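PDB 5JKQ: PfVFT1 from Plasmodium falciparum, which is of uncertain function but has the bi-lobed Venus flytrap architecture of solute-binding proteins, and so probably binds a small ligand between its two lobes. Local coordinates for residues N191-D194 with L195-Y198; N216-K219 with N220-D224; H145-D148 with N149-S153; A23-E26 with L27-E31; V100-W103 with P104-Y108. The protein carries 3 engineered substitutions. All coordinates share one frame; numbering follows the deposited sequence.

Interaction 1 (N191-D194 with L195-Y198); sequences NLED and LKSY
The ring of Tyr-198 swings clear of Asp-194, one turn before it, leaving CB to rest on that residue's carbonyl oxygen (CB to O 3.7 Å), while the ring itself meets the ring of Tyr-187 with the planes at about 65°. The other flat groups, the Asn-191 amide and the Asp-194 carboxylate, lie next to each other at the start of helix 192-201 and illustrate N-capping. Asn-191 OD1 takes the N-H of Asp-194 in a short, fairly straight bond (2.6 Å, 161°), satisfying an amide that the first turn cannot pair within the backbone. In return, Asn-191 ND2 makes a weak bond to Asp-194 OD2, which may help orient the amide. With chi1 at 51°, the Asn-191 side chain folds back over the first turn.

On another side of the turn, Leu-192 and Lys-196 pass at a slant, CG of Leu-192 touching CE of Lys-196 at 3.9 Å. The lysine chain runs extended, and its NZ stays 4.5 Å from Glu-193 OE1, too far for a salt bridge. Glu-193 O receives Ser-197 N at 3.2 Å and, more weakly, Ser-197 OG at 3.4 Å. This is largely a surface turn, but Leu-195 is buried: together with Lys-196 it packs on Phe-222, and Lys-196 also reaches Ile-221, setting this helix against helix 212-222.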
loop_
_atom_site.group_PDB
_atom_site.type_symbol
_atom_site.label_atom_id
_atom_site.label_comp_id
_atom_site.label_asym_id
_atom_site.label_seq_id
_atom_site.Cartn_x
_atom_site.Cartn_y
_atom_site.Cartn_z
ATOM N N ASN A 191 -23.147 11.340 0.361
ATOM C CA ASN A 191 -22.628 10.115 0.960
ATOM C C ASN A 191 -22.675 8.944 -0.010
ATOM O O ASN A 191 -23.298 9.020 -1.070
ATOM C CB ASN A 191 -23.396 9.765 2.242
ATOM C CG ASN A 191 -24.899 9.753 2.044
ATOM O OD1 ASN A 191 -25.445 8.857 1.402
ATOM N ND2 ASN A 191 -25.576 10.744 2.612
ATOM N N LEU A 192 -21.998 7.864 0.364
ATOM C CA LEU A 192 -21.908 6.672 -0.467
ATOM C C LEU A 192 -23.275 6.018 -0.653
ATOM O O LEU A 192 -23.545 5.414 -1.690
ATOM C CB LEU A 192 -20.922 5.682 0.157
ATOM C CG LEU A 192 -20.606 4.411 -0.633
ATOM C CD1 LEU A 192 -20.015 4.733 -1.996
ATOM C CD2 LEU A 192 -19.662 3.524 0.165
ATOM N N GLU A 193 -24.134 6.146 0.354
ATOM C CA GLU A 193 -25.465 5.546 0.311
ATOM C C GLU A 193 -26.357 6.241 -0.715
ATOM O O GLU A 193 -27.023 5.580 -1.512
ATOM C CB GLU A 193 -26.120 5.599 1.693
ATOM C CG GLU A 193 -27.513 4.985 1.757
ATOM C CD GLU A 193 -27.510 3.488 1.518
ATOM O OE1 GLU A 193 -26.420 2.877 1.549
ATOM O OE2 GLU A 193 -28.602 2.921 1.299
ATOM N N ASP A 194 -26.379 7.571 -0.683
ATOM C CA ASP A 194 -27.161 8.346 -1.641
ATOM C C ASP A 194 -26.638 8.117 -3.055
ATOM O O ASP A 194 -27.408 8.100 -4.015
ATOM C CB ASP A 194 -27.120 9.842 -1.309
ATOM C CG ASP A 194 -27.861 10.184 -0.032
ATOM O OD1 ASP A 194 -28.842 9.487 0.303
ATOM O OD2 ASP A 194 -27.464 11.164 0.633
ATOM N N LEU A 195 -25.324 7.949 -3.172
ATOM C CA LEU A 195 -24.692 7.707 -4.464
ATOM C C LEU A 195 -25.159 6.377 -5.045
ATOM O O LEU A 195 -25.518 6.303 -6.218
ATOM C CB LEU A 195 -23.166 7.724 -4.328
ATOM C CG LEU A 195 -22.358 7.454 -5.600
ATOM C CD1 LEU A 195 -22.608 8.527 -6.650
ATOM C CD2 LEU A 195 -20.877 7.355 -5.274
ATOM N N LYS A 196 -25.152 5.335 -4.217
ATOM C CA LYS A 196 -25.608 4.010 -4.634
ATOM C C LYS A 196 -27.019 4.057 -5.202
ATOM O O LYS A 196 -27.291 3.485 -6.258
ATOM C CB LYS A 196 -25.568 3.030 -3.460
ATOM C CG LYS A 196 -24.186 2.503 -3.115
ATOM C CD LYS A 196 -24.267 1.506 -1.968
ATOM C CE LYS A 196 -22.923 1.312 -1.293
ATOM N NZ LYS A 196 -23.019 0.442 -0.091
ATOM N N SER A 197 -27.914 4.733 -4.490
ATOM C CA SER A 197 -29.290 4.890 -4.940
ATOM C C SER A 197 -29.339 5.552 -6.310
ATOM O O SER A 197 -30.043 5.085 -7.202
ATOM C CB SER A 197 -30.097 5.710 -3.932
ATOM O OG SER A 197 -30.202 5.029 -2.694
ATOM N N TYR A 198 -28.578 6.628 -6.483
ATOM C CA TYR A 198 -28.560 7.344 -7.754
ATOM C C TYR A 198 -28.062 6.453 -8.892
ATOM O O TYR A 198 -28.703 6.362 -9.938
ATOM C CB TYR A 198 -27.691 8.597 -7.659
ATOM C CG TYR A 198 -27.765 9.465 -8.893
ATOM C CD1 TYR A 198 -28.760 10.425 -9.032
ATOM C CD2 TYR A 198 -26.848 9.320 -9.924
ATOM C CE1 TYR A 198 -28.837 11.217 -10.161
ATOM C CE2 TYR A 198 -26.915 10.108 -11.057
ATOM C CZ TYR A 198 -27.911 11.054 -11.170
ATOM O OH TYR A 198 -27.984 11.843 -12.296
#

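Interaction 2 (N216-K219 with N220-D224); sequences NALK and NIFLD
In the beta-alpha-beta unit of strand 206-209, helix 212-222 and strand 227-229, Leu-218 meets Phe-222 in the last turn of the helix. The two strands are parallel neighbours in the sheet, and the disulfide of Cys-209 with Cys-215 ties the first of them to the start of the helix. Leu-218 O is gripped twice. Phe-222 N approaches almost end-on to the carbonyl (3.0 Å), whereas Ile-221 N, at 2.9 Å, comes from 64° above the carbonyl plane, an i-to-i-3 bond consistent with the helix tightening near its end. Leu-223 N still reaches Lys-219 O at 3.0 Å, but Leu-223 itself has positive phi (61°), and there the chain leaves the helix.

The side chains of Leu-218 and Phe-222 lie side by side and point the same way. Leu-218 CD2 sits at the ring edge, in its plane, 3.9 Å from Phe-222 CE2, and Ile-221 CG2 rests over the centre of one face, 4.0 Å above the ring. Exposed Asn-220 is turned back along the helix, its CG beside the backbone N (chi1 -71°). A water accepts from Asn-220 ND2 (2.8 Å) and donates to Ala-217 O (2.7 Å), whose expected helical donor, Ile-221 N, is bonded to Leu-218 O instead.

Lys-219 makes a cation-pi contact with Tyr-228. Leu-218 packs on Ile-250 and Val-252 of strand 250-253 and on Ile-181 of strand 175-184, while Phe-222 reaches Ile-199 of helix 192-201.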
loop_
_atom_site.group_PDB
_atom_site.type_symbol
_atom_site.label_atom_id
_atom_site.label_comp_id
_atom_site.label_asym_id
_atom_site.label_seq_id
_atom_site.Cartn_x
_atom_site.Cartn_y
_atom_site.Cartn_z
ATOM N N ASN A 216 -10.863 1.465 -8.998
ATOM C CA ASN A 216 -10.997 0.102 -8.495
ATOM C C ASN A 216 -11.743 0.050 -7.165
ATOM O O ASN A 216 -12.541 -0.858 -6.931
ATOM C CB ASN A 216 -9.618 -0.548 -8.341
ATOM C CG ASN A 216 -9.207 -1.343 -9.569
ATOM O OD1 ASN A 216 -10.020 -2.040 -10.175
ATOM N ND2 ASN A 216 -7.935 -1.243 -9.940
ATOM N N ALA A 217 -11.483 1.024 -6.302
ATOM C CA ALA A 217 -12.136 1.079 -4.999
ATOM C C ALA A 217 -13.650 1.206 -5.152
ATOM O O ALA A 217 -14.406 0.716 -4.314
ATOM C CB ALA A 217 -11.585 2.233 -4.178
ATOM N N LEU A 218 -14.085 1.859 -6.227
ATOM C CA LEU A 218 -15.510 2.032 -6.495
ATOM C C LEU A 218 -16.057 0.926 -7.393
ATOM O O LEU A 218 -17.251 0.628 -7.359
ATOM C CB LEU A 218 -15.777 3.397 -7.134
ATOM C CG LEU A 218 -16.045 4.535 -6.146
ATOM C CD1 LEU A 218 -14.745 5.168 -5.679
ATOM C CD2 LEU A 218 -16.969 5.569 -6.761
ATOM N N LYS A 219 -15.187 0.324 -8.199
ATOM C CA LYS A 219 -15.589 -0.782 -9.059
ATOM C C LYS A 219 -16.085 -1.949 -8.210
ATOM O O LYS A 219 -16.980 -2.693 -8.617
ATOM C CB LYS A 219 -14.429 -1.229 -9.952
ATOM C CG LYS A 219 -14.828 -2.217 -11.044
ATOM C CD LYS A 219 -13.638 -3.017 -11.552
ATOM C CE LYS A 219 -13.505 -2.926 -13.062
ATOM N NZ LYS A 219 -13.114 -1.560 -13.504
ATOM N N ASN A 220 -15.499 -2.099 -7.026
ATOM C CA ASN A 220 -15.915 -3.126 -6.080
ATOM C C ASN A 220 -17.375 -2.970 -5.674
ATOM O O ASN A 220 -18.040 -3.945 -5.323
ATOM C CB ASN A 220 -15.033 -3.083 -4.830
ATOM C CG ASN A 220 -13.621 -3.568 -5.090
ATOM O OD1 ASN A 220 -13.398 -4.464 -5.905
ATOM N ND2 ASN A 220 -12.657 -2.978 -4.393
ATOM N N ILE A 221 -17.865 -1.735 -5.723
ATOM C CA ILE A 221 -19.224 -1.428 -5.301
ATOM C C ILE A 221 -20.205 -1.484 -6.467
ATOM O O ILE A 221 -21.260 -2.109 -6.367
ATOM C CB ILE A 221 -19.309 -0.024 -4.654
ATOM C CG1 ILE A 221 -18.284 0.118 -3.523
ATOM C CG2 ILE A 221 -20.721 0.254 -4.139
ATOM C CD1 ILE A 221 -18.482 -0.850 -2.364
ATOM N N PHE A 222 -19.853 -0.833 -7.572
ATOM C CA PHE A 222 -20.813 -0.582 -8.642
ATOM C C PHE A 222 -20.718 -1.553 -9.817
ATOM O O PHE A 222 -21.659 -1.660 -10.598
ATOM C CB PHE A 222 -20.652 0.853 -9.144
ATOM C CG PHE A 222 -21.011 1.887 -8.118
ATOM C CD1 PHE A 222 -22.305 1.977 -7.639
ATOM C CD2 PHE A 222 -20.058 2.760 -7.627
ATOM C CE1 PHE A 222 -22.645 2.919 -6.692
ATOM C CE2 PHE A 222 -20.392 3.709 -6.677
ATOM C CZ PHE A 222 -21.687 3.789 -6.210
ATOM N N LEU A 223 -19.598 -2.258 -9.939
ATOM C CA LEU A 223 -19.445 -3.266 -10.987
ATOM C C LEU A 223 -19.569 -2.632 -12.379
ATOM O O LEU A 223 -18.904 -1.638 -12.665
ATOM C CB LEU A 223 -20.479 -4.381 -10.801
ATOM C CG LEU A 223 -20.597 -4.951 -9.386
ATOM C CD1 LEU A 223 -21.803 -5.874 -9.287
ATOM C CD2 LEU A 223 -19.322 -5.679 -8.993
ATOM N N ASP A 224 -20.417 -3.198 -13.238
ATOM C CA ASP A 224 -20.542 -2.726 -14.615
ATOM C C ASP A 224 -21.699 -1.742 -14.796
ATOM O O ASP A 224 -22.069 -1.418 -15.925
ATOM C CB ASP A 224 -20.725 -3.912 -15.566
ATOM C CG ASP A 224 -22.056 -4.615 -15.379
ATOM O OD1 ASP A 224 -22.589 -4.595 -14.249
ATOM O OD2 ASP A 224 -22.568 -5.190 -16.362
HETATM O O HOH W 1 -13.692 -1.190 -2.486
#

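Interaction 3 (H145-D148 with N149-S153); sequences HMTD and NYFLS
Asp-148 and Tyr-150 form an Asx turn where edge strand 146-147 of the three-stranded parallel sheet gives way to loop. Tyr-150 N donates to Asp-148 OD1 (3.1 Å, 146°), which receives it on the lone pair pointing away from the other carboxylate oxygen. The two side chains cross at about a right angle, with the carboxylate and ring planes 33° apart, and Asp-148 OD1 comes within 3.1 Å of Tyr-150 CD2. This closeness follows from Tyr-150 holding its ring in the crowded position between N and carbonyl carbon (chi1 65°), which folds it back toward the aspartate.

Phe-151 meets the turn differently. One face of its ring has Tyr-150 CE1 over the centre, 3.7 Å above the plane, while its edge takes the backbone of Asp-148, whose O lies 3.2 Å from Phe-151 CD2. Thr-147 crosses the same ring at a slant, its CB 3.7 Å from CD2 of Phe-151.

Just past the edge strand, the buried polar ends are satisfied by further partners: Asp-148 OD2 bonds to the hydroxyls of Tyr-129 and Tyr-94, Asn-149 OD1 to that of Tyr-20, and Tyr-150 OH to Leu-83 N. One water bridges two neighbouring side chains of the turn, donating to Asp-148 OD1 at 2.7 Å and accepting from Asn-149 ND2 at 2.9 Å.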
loop_
_atom_site.group_PDB
_atom_site.type_symbol
_atom_site.label_atom_id
_atom_site.label_comp_id
_atom_site.label_asym_id
_atom_site.label_seq_id
_atom_site.Cartn_x
_atom_site.Cartn_y
_atom_site.Cartn_z
ATOM N N HIS A 145 14.870 -9.816 -0.585
ATOM C CA HIS A 145 14.087 -10.519 0.423
ATOM C C HIS A 145 12.666 -9.964 0.477
ATOM O O HIS A 145 11.730 -10.660 0.877
ATOM C CB HIS A 145 14.747 -10.396 1.798
ATOM C CG HIS A 145 16.170 -10.860 1.831
ATOM N ND1 HIS A 145 17.179 -10.124 2.414
ATOM C CD2 HIS A 145 16.751 -11.990 1.361
ATOM C CE1 HIS A 145 18.321 -10.777 2.298
ATOM N NE2 HIS A 145 18.089 -11.913 1.664
HETATM N N MSE A 146 12.516 -8.711 0.051
HETATM C CA MSE A 146 11.279 -7.961 0.235
HETATM C C MSE A 146 11.046 -6.903 -0.822
HETATM O O MSE A 146 11.994 -6.344 -1.371
HETATM C CB MSE A 146 11.292 -7.242 1.577
HETATM C CG MSE A 146 10.860 -8.040 2.755
HETATM SE SE MSE A 146 10.928 -6.863 4.296
HETATM C CE MSE A 146 9.137 -6.112 4.168
ATOM N N THR A 147 9.777 -6.595 -1.059
ATOM C CA THR A 147 9.410 -5.371 -1.753
ATOM C C THR A 147 9.238 -4.277 -0.708
ATOM O O THR A 147 9.120 -4.563 0.485
ATOM C CB THR A 147 8.107 -5.520 -2.558
ATOM O OG1 THR A 147 7.000 -5.659 -1.657
ATOM C CG2 THR A 147 8.175 -6.726 -3.485
ATOM N N ASP A 148 9.229 -3.027 -1.153
ATOM C CA ASP A 148 8.896 -1.913 -0.277
ATOM C C ASP A 148 7.445 -2.069 0.180
ATOM O O ASP A 148 6.692 -2.851 -0.397
ATOM C CB ASP A 148 9.105 -0.579 -0.999
ATOM C CG ASP A 148 9.140 0.601 -0.050
ATOM O OD1 ASP A 148 8.080 0.944 0.514
ATOM O OD2 ASP A 148 10.228 1.193 0.123
ATOM N N ASN A 149 7.053 -1.331 1.215
ATOM C CA ASN A 149 5.701 -1.449 1.755
ATOM C C ASN A 149 4.646 -0.685 0.956
ATOM O O ASN A 149 3.451 -0.910 1.144
ATOM C CB ASN A 149 5.661 -0.958 3.207
ATOM C CG ASN A 149 6.591 -1.736 4.116
ATOM O OD1 ASN A 149 6.356 -2.908 4.407
ATOM N ND2 ASN A 149 7.647 -1.079 4.585
ATOM N N TYR A 150 5.071 0.215 0.072
ATOM C CA TYR A 150 4.126 1.124 -0.577
ATOM C C TYR A 150 3.290 0.439 -1.650
ATOM O O TYR A 150 2.258 0.967 -2.061
ATOM C CB TYR A 150 4.854 2.340 -1.179
ATOM C CG TYR A 150 5.820 2.064 -2.317
ATOM C CD1 TYR A 150 5.372 1.620 -3.557
ATOM C CD2 TYR A 150 7.181 2.301 -2.164
ATOM C CE1 TYR A 150 6.254 1.387 -4.595
ATOM C CE2 TYR A 150 8.068 2.074 -3.197
ATOM C CZ TYR A 150 7.600 1.618 -4.410
ATOM O OH TYR A 150 8.479 1.391 -5.442
ATOM N N PHE A 151 3.728 -0.733 -2.096
ATOM C CA PHE A 151 3.044 -1.441 -3.174
ATOM C C PHE A 151 1.587 -1.717 -2.831
ATOM O O PHE A 151 1.257 -2.033 -1.689
ATOM C CB PHE A 151 3.764 -2.751 -3.492
ATOM C CG PHE A 151 5.040 -2.559 -4.253
ATOM C CD1 PHE A 151 5.029 -2.472 -5.635
ATOM C CD2 PHE A 151 6.248 -2.448 -3.588
ATOM C CE1 PHE A 151 6.200 -2.286 -6.337
ATOM C CE2 PHE A 151 7.422 -2.262 -4.286
ATOM C CZ PHE A 151 7.398 -2.180 -5.662
ATOM N N LEU A 152 0.721 -1.581 -3.829
ATOM C CA LEU A 152 -0.709 -1.789 -3.639
ATOM C C LEU A 152 -1.012 -3.228 -3.242
ATOM O O LEU A 152 -0.323 -4.160 -3.658
ATOM C CB LEU A 152 -1.475 -1.431 -4.914
ATOM C CG LEU A 152 -1.309 0.001 -5.431
ATOM C CD1 LEU A 152 -2.121 0.193 -6.699
ATOM C CD2 LEU A 152 -1.716 1.021 -4.378
ATOM N N SER A 153 -2.055 -3.397 -2.438
ATOM C CA SER A 153 -2.495 -4.717 -2.010
ATOM C C SER A 153 -3.181 -5.466 -3.151
ATOM O O SER A 153 -3.425 -6.669 -3.052
ATOM C CB SER A 153 -3.442 -4.595 -0.815
ATOM O OG SER A 153 -2.793 -3.977 0.284
HETATM O O HOH W 2 7.903 1.460 3.121
#

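Interaction 4 (A23-E26 with L27-E31); sequences AVKE and LIQNE
Successive i-to-i-4 backbone bonds run from Leu-27 N to Ala-23 O (2.8 Å) through to Asn-30 N to Glu-26 O (2.9 Å), after which Asn-30 leaves helical geometry and Glu-31, with a phi of 69°, turns the chain. The motif is a tight corner between two helices: the last turn of helix 14-29 runs into helix 32-39, for which Glu-31 occupies the N-cap position.

Asn-30 helps shape the corner. With chi1 at 64° its CG sits between the backbone N and the carbonyl carbon, folding the amide back over the helix end. This brings Asn-30 OD1 to 3.0 Å from Glu-26 O, but both are acceptors and no bond joins them; the bond OD1 does make is from Glu-32 N, an Asx turn that carries the chain round the corner. The Glu-26 carboxylate and the Asn-30 amide are inclined at 63°, and their side chains touch through CG of Glu-26 and ND2 of Asn-30 at 3.9 Å.

Val-24 and Ile-28 make an apolar contact, crossing at a slant with CG1 of Val-24 against CD1 of Ile-28 (3.9 Å), and Ile-28 continues onto Ile-47 and Ile-50. Leu-27 packs against Ile-110 and Thr-113 of helix 102-118 and Leu-33 of helix 32-39.

Lys-25 extends fully, passing Gln-29 with its CE near NE2 of the glutamine, to bond through NZ to Asn-55 OD1 and Leu-53 O. Between neighbouring side chains, one water donates both to Glu-26 OE1 at 2.6 Å and to Gln-29 OE1 at 3.0 Å.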
loop_
_atom_site.group_PDB
_atom_site.type_symbol
_atom_site.label_atom_id
_atom_site.label_comp_id
_atom_site.label_asym_id
_atom_site.label_seq_id
_atom_site.Cartn_x
_atom_site.Cartn_y
_atom_site.Cartn_z
ATOM N N ALA A 23 6.635 -6.458 14.297
ATOM C CA ALA A 23 7.266 -5.155 14.436
ATOM C C ALA A 23 6.243 -4.050 14.197
ATOM O O ALA A 23 6.181 -3.078 14.949
ATOM C CB ALA A 23 8.430 -5.025 13.477
ATOM N N VAL A 24 5.439 -4.212 13.150
ATOM C CA VAL A 24 4.370 -3.266 12.845
ATOM C C VAL A 24 3.425 -3.138 14.035
ATOM O O VAL A 24 3.015 -2.035 14.396
ATOM C CB VAL A 24 3.581 -3.697 11.591
ATOM C CG1 VAL A 24 2.357 -2.813 11.373
ATOM C CG2 VAL A 24 4.479 -3.651 10.366
ATOM N N LYS A 25 3.093 -4.273 14.646
ATOM C CA LYS A 25 2.227 -4.291 15.815
ATOM C C LYS A 25 2.832 -3.451 16.934
ATOM O O LYS A 25 2.140 -2.660 17.578
ATOM C CB LYS A 25 1.996 -5.726 16.289
ATOM C CG LYS A 25 1.094 -5.840 17.506
ATOM C CD LYS A 25 0.800 -7.294 17.838
ATOM C CE LYS A 25 -0.100 -7.417 19.052
ATOM N NZ LYS A 25 -0.468 -8.833 19.315
ATOM N N GLU A 26 4.132 -3.616 17.150
ATOM C CA GLU A 26 4.834 -2.855 18.175
ATOM C C GLU A 26 4.876 -1.371 17.816
ATOM O O GLU A 26 4.726 -0.512 18.686
ATOM C CB GLU A 26 6.251 -3.396 18.370
ATOM C CG GLU A 26 7.083 -2.588 19.347
ATOM C CD GLU A 26 8.185 -3.401 19.995
ATOM O OE1 GLU A 26 7.872 -4.434 20.626
ATOM O OE2 GLU A 26 9.362 -3.006 19.876
ATOM N N LEU A 27 5.076 -1.076 16.534
ATOM C CA LEU A 27 5.143 0.306 16.068
ATOM C C LEU A 27 3.799 1.015 16.227
ATOM O O LEU A 27 3.739 2.243 16.294
ATOM C CB LEU A 27 5.592 0.360 14.606
ATOM C CG LEU A 27 7.087 0.132 14.364
ATOM C CD1 LEU A 27 7.375 0.048 12.878
ATOM C CD2 LEU A 27 7.928 1.236 14.996
ATOM N N ILE A 28 2.727 0.233 16.288
ATOM C CA ILE A 28 1.388 0.768 16.504
ATOM C C ILE A 28 1.144 0.960 17.997
ATOM O O ILE A 28 0.476 1.908 18.408
ATOM C CB ILE A 28 0.316 -0.161 15.890
ATOM C CG1 ILE A 28 0.381 -0.071 14.365
ATOM C CG2 ILE A 28 -1.089 0.215 16.365
ATOM C CD1 ILE A 28 -0.362 -1.166 13.641
ATOM N N GLN A 29 1.703 0.064 18.803
ATOM C CA GLN A 29 1.597 0.159 20.253
ATOM C C GLN A 29 2.379 1.351 20.802
ATOM O O GLN A 29 1.904 2.046 21.698
ATOM C CB GLN A 29 2.098 -1.129 20.914
ATOM C CG GLN A 29 1.182 -2.330 20.731
ATOM C CD GLN A 29 1.799 -3.624 21.231
ATOM O OE1 GLN A 29 3.021 -3.753 21.322
ATOM N NE2 GLN A 29 0.952 -4.591 21.560
ATOM N N ASN A 30 3.577 1.580 20.269
ATOM C CA ASN A 30 4.454 2.625 20.795
ATOM C C ASN A 30 4.295 3.971 20.082
ATOM O O ASN A 30 5.109 4.876 20.270
ATOM C CB ASN A 30 5.917 2.164 20.726
ATOM C CG ASN A 30 6.407 1.946 19.307
ATOM O OD1 ASN A 30 5.758 2.334 18.340
ATOM N ND2 ASN A 30 7.574 1.326 19.180
ATOM N N GLU A 31 3.258 4.086 19.255
ATOM C CA GLU A 31 2.883 5.353 18.622
ATOM C C GLU A 31 3.884 5.856 17.574
ATOM O O GLU A 31 3.665 6.907 16.974
ATOM C CB GLU A 31 2.698 6.446 19.686
ATOM C CG GLU A 31 1.854 6.036 20.885
ATOM C CD GLU A 31 1.833 7.101 21.970
ATOM O OE1 GLU A 31 2.121 8.278 21.657
ATOM O OE2 GLU A 31 1.535 6.764 23.136
HETATM O O HOH W 3 5.511 -5.411 20.891
#

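Interaction 5 (V100-W103 with P104-Y108); sequences VGFW and PDVMY
Val-106 CG2 presses onto one face of the Phe-102 ring, a CH-pi contact 3.6 Å from the centroid and 20° off the ring normal, in the opening turn of helix 102-118. On the neighbouring side, CE2 of Phe-102 lies above the centre of one face of the Trp-103 ring, so that methyl, phenyl and indole form a compact apolar cluster. Phe-102 CG is swung away from the backbone N (chi1 173°), which brings the ring alongside Val-106 one turn on.

The next shell is backbone. Gly-101 is the N-cap, with phi at 112°, and its O accepts from Asp-105 N at 3.0 Å. Pro-104 suits this first turn because its nitrogen has no hydrogen to offer; its CG rests 3.4 Å from Val-100 O.

Outward again, Tyr-44 and His-276 bring their rings to Trp-103, and Trp-103 NE1 bonds to Tyr-44 OH. Asp-105 OD2 bonds to His-40 NE2, while Leu-36 of helix 32-39 packs on both Phe-102 and Val-106. At the far end of the turn, Pro-104 O lies 3.1 Å above the plane of the Tyr-108 ring, displaced toward its rim.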
loop_
_atom_site.group_PDB
_atom_site.type_symbol
_atom_site.label_atom_id
_atom_site.label_comp_id
_atom_site.label_asym_id
_atom_site.label_seq_id
_atom_site.Cartn_x
_atom_site.Cartn_y
_atom_site.Cartn_z
ATOM N N VAL A 100 14.625 8.685 0.656
ATOM C CA VAL A 100 14.107 9.498 1.750
ATOM C C VAL A 100 12.600 9.676 1.601
ATOM O O VAL A 100 12.038 9.412 0.537
ATOM C CB VAL A 100 14.786 10.885 1.801
ATOM C CG1 VAL A 100 16.246 10.747 2.198
ATOM C CG2 VAL A 100 14.658 11.594 0.459
ATOM N N GLY A 101 11.956 10.127 2.672
ATOM C CA GLY A 101 10.520 10.340 2.676
ATOM C C GLY A 101 9.802 9.355 3.576
ATOM O O GLY A 101 10.434 8.572 4.287
ATOM N N PHE A 102 8.475 9.390 3.532
ATOM C CA PHE A 102 7.650 8.603 4.440
ATOM C C PHE A 102 7.868 7.100 4.293
ATOM O O PHE A 102 8.242 6.428 5.255
ATOM C CB PHE A 102 6.173 8.922 4.220
ATOM C CG PHE A 102 5.245 8.037 4.997
ATOM C CD1 PHE A 102 5.084 8.209 6.362
ATOM C CD2 PHE A 102 4.535 7.031 4.363
ATOM C CE1 PHE A 102 4.229 7.393 7.081
ATOM C CE2 PHE A 102 3.678 6.212 5.077
ATOM C CZ PHE A 102 3.524 6.393 6.436
ATOM N N TRP A 103 7.630 6.574 3.096
ATOM C CA TRP A 103 7.665 5.130 2.884
ATOM C C TRP A 103 9.030 4.520 3.207
ATOM O O TRP A 103 9.092 3.460 3.831
ATOM C CB TRP A 103 7.256 4.799 1.447
ATOM C CG TRP A 103 5.778 4.864 1.256
ATOM C CD1 TRP A 103 5.089 5.749 0.483
ATOM C CD2 TRP A 103 4.797 4.020 1.873
ATOM N NE1 TRP A 103 3.740 5.506 0.572
ATOM C CE2 TRP A 103 3.535 4.449 1.419
ATOM C CE3 TRP A 103 4.864 2.942 2.761
ATOM C CZ2 TRP A 103 2.348 3.837 1.822
ATOM C CZ3 TRP A 103 3.684 2.336 3.159
ATOM C CH2 TRP A 103 2.445 2.785 2.690
ATOM N N PRO A 104 10.125 5.176 2.789
ATOM C CA PRO A 104 11.435 4.715 3.262
ATOM C C PRO A 104 11.548 4.752 4.785
ATOM O O PRO A 104 12.065 3.804 5.380
ATOM C CB PRO A 104 12.409 5.704 2.616
ATOM C CG PRO A 104 11.721 6.150 1.392
ATOM C CD PRO A 104 10.257 6.199 1.737
ATOM N N ASP A 105 11.069 5.829 5.404
ATOM C CA ASP A 105 11.121 5.959 6.858
ATOM C C ASP A 105 10.310 4.869 7.550
ATOM O O ASP A 105 10.676 4.421 8.635
ATOM C CB ASP A 105 10.608 7.333 7.305
ATOM C CG ASP A 105 11.675 8.413 7.250
ATOM O OD1 ASP A 105 12.876 8.080 7.150
ATOM O OD2 ASP A 105 11.305 9.602 7.323
ATOM N N VAL A 106 9.208 4.456 6.930
ATOM C CA VAL A 106 8.398 3.360 7.456
ATOM C C VAL A 106 9.213 2.071 7.492
ATOM O O VAL A 106 9.206 1.351 8.491
ATOM C CB VAL A 106 7.115 3.140 6.610
ATOM C CG1 VAL A 106 6.433 1.807 6.952
ATOM C CG2 VAL A 106 6.146 4.296 6.805
HETATM N N MSE A 107 9.917 1.783 6.402
HETATM C CA MSE A 107 10.687 0.549 6.311
HETATM C C MSE A 107 11.857 0.574 7.290
HETATM O O MSE A 107 12.243 -0.463 7.829
HETATM C CB MSE A 107 11.196 0.327 4.885
HETATM C CG MSE A 107 11.899 -1.010 4.687
HETATM SE SE MSE A 107 10.718 -2.541 4.974
HETATM C CE MSE A 107 9.975 -2.657 3.178
ATOM N N TYR A 108 12.413 1.761 7.520
ATOM C CA TYR A 108 13.530 1.913 8.448
ATOM C C TYR A 108 13.114 1.587 9.880
ATOM O O TYR A 108 13.788 0.820 10.565
ATOM C CB TYR A 108 14.098 3.336 8.389
ATOM C CG TYR A 108 14.753 3.702 7.075
ATOM C CD1 TYR A 108 15.451 2.757 6.332
ATOM C CD2 TYR A 108 14.675 4.995 6.578
ATOM C CE1 TYR A 108 16.050 3.091 5.132
ATOM C CE2 TYR A 108 15.269 5.338 5.378
ATOM C CZ TYR A 108 15.955 4.382 4.661
ATOM O OH TYR A 108 16.549 4.721 3.466
#

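The five contacts fall into two groups, probably one in each lobe. Interactions 1 and 2 pack helix on helix, with Lys-196 CE 3.8 Å from Ile-221 CG2. Interactions 3 and 5 touch through selenomethionine Met-107, whose CE is 3.1 Å from Asn-149 ND2, and through Tyr-150 CB, 3.5 Å from Trp-103 CD2; the first turns of helix 102-118 thus abut the Asx turn. Interaction 4 lies beside them, its nearest atoms about 5 Å from interaction 5. The centres of interactions 1 and 5 are about 37 Å apart, whereas the nearest atoms of interactions 2 and 3 are about 7 Å apart, close but not touching.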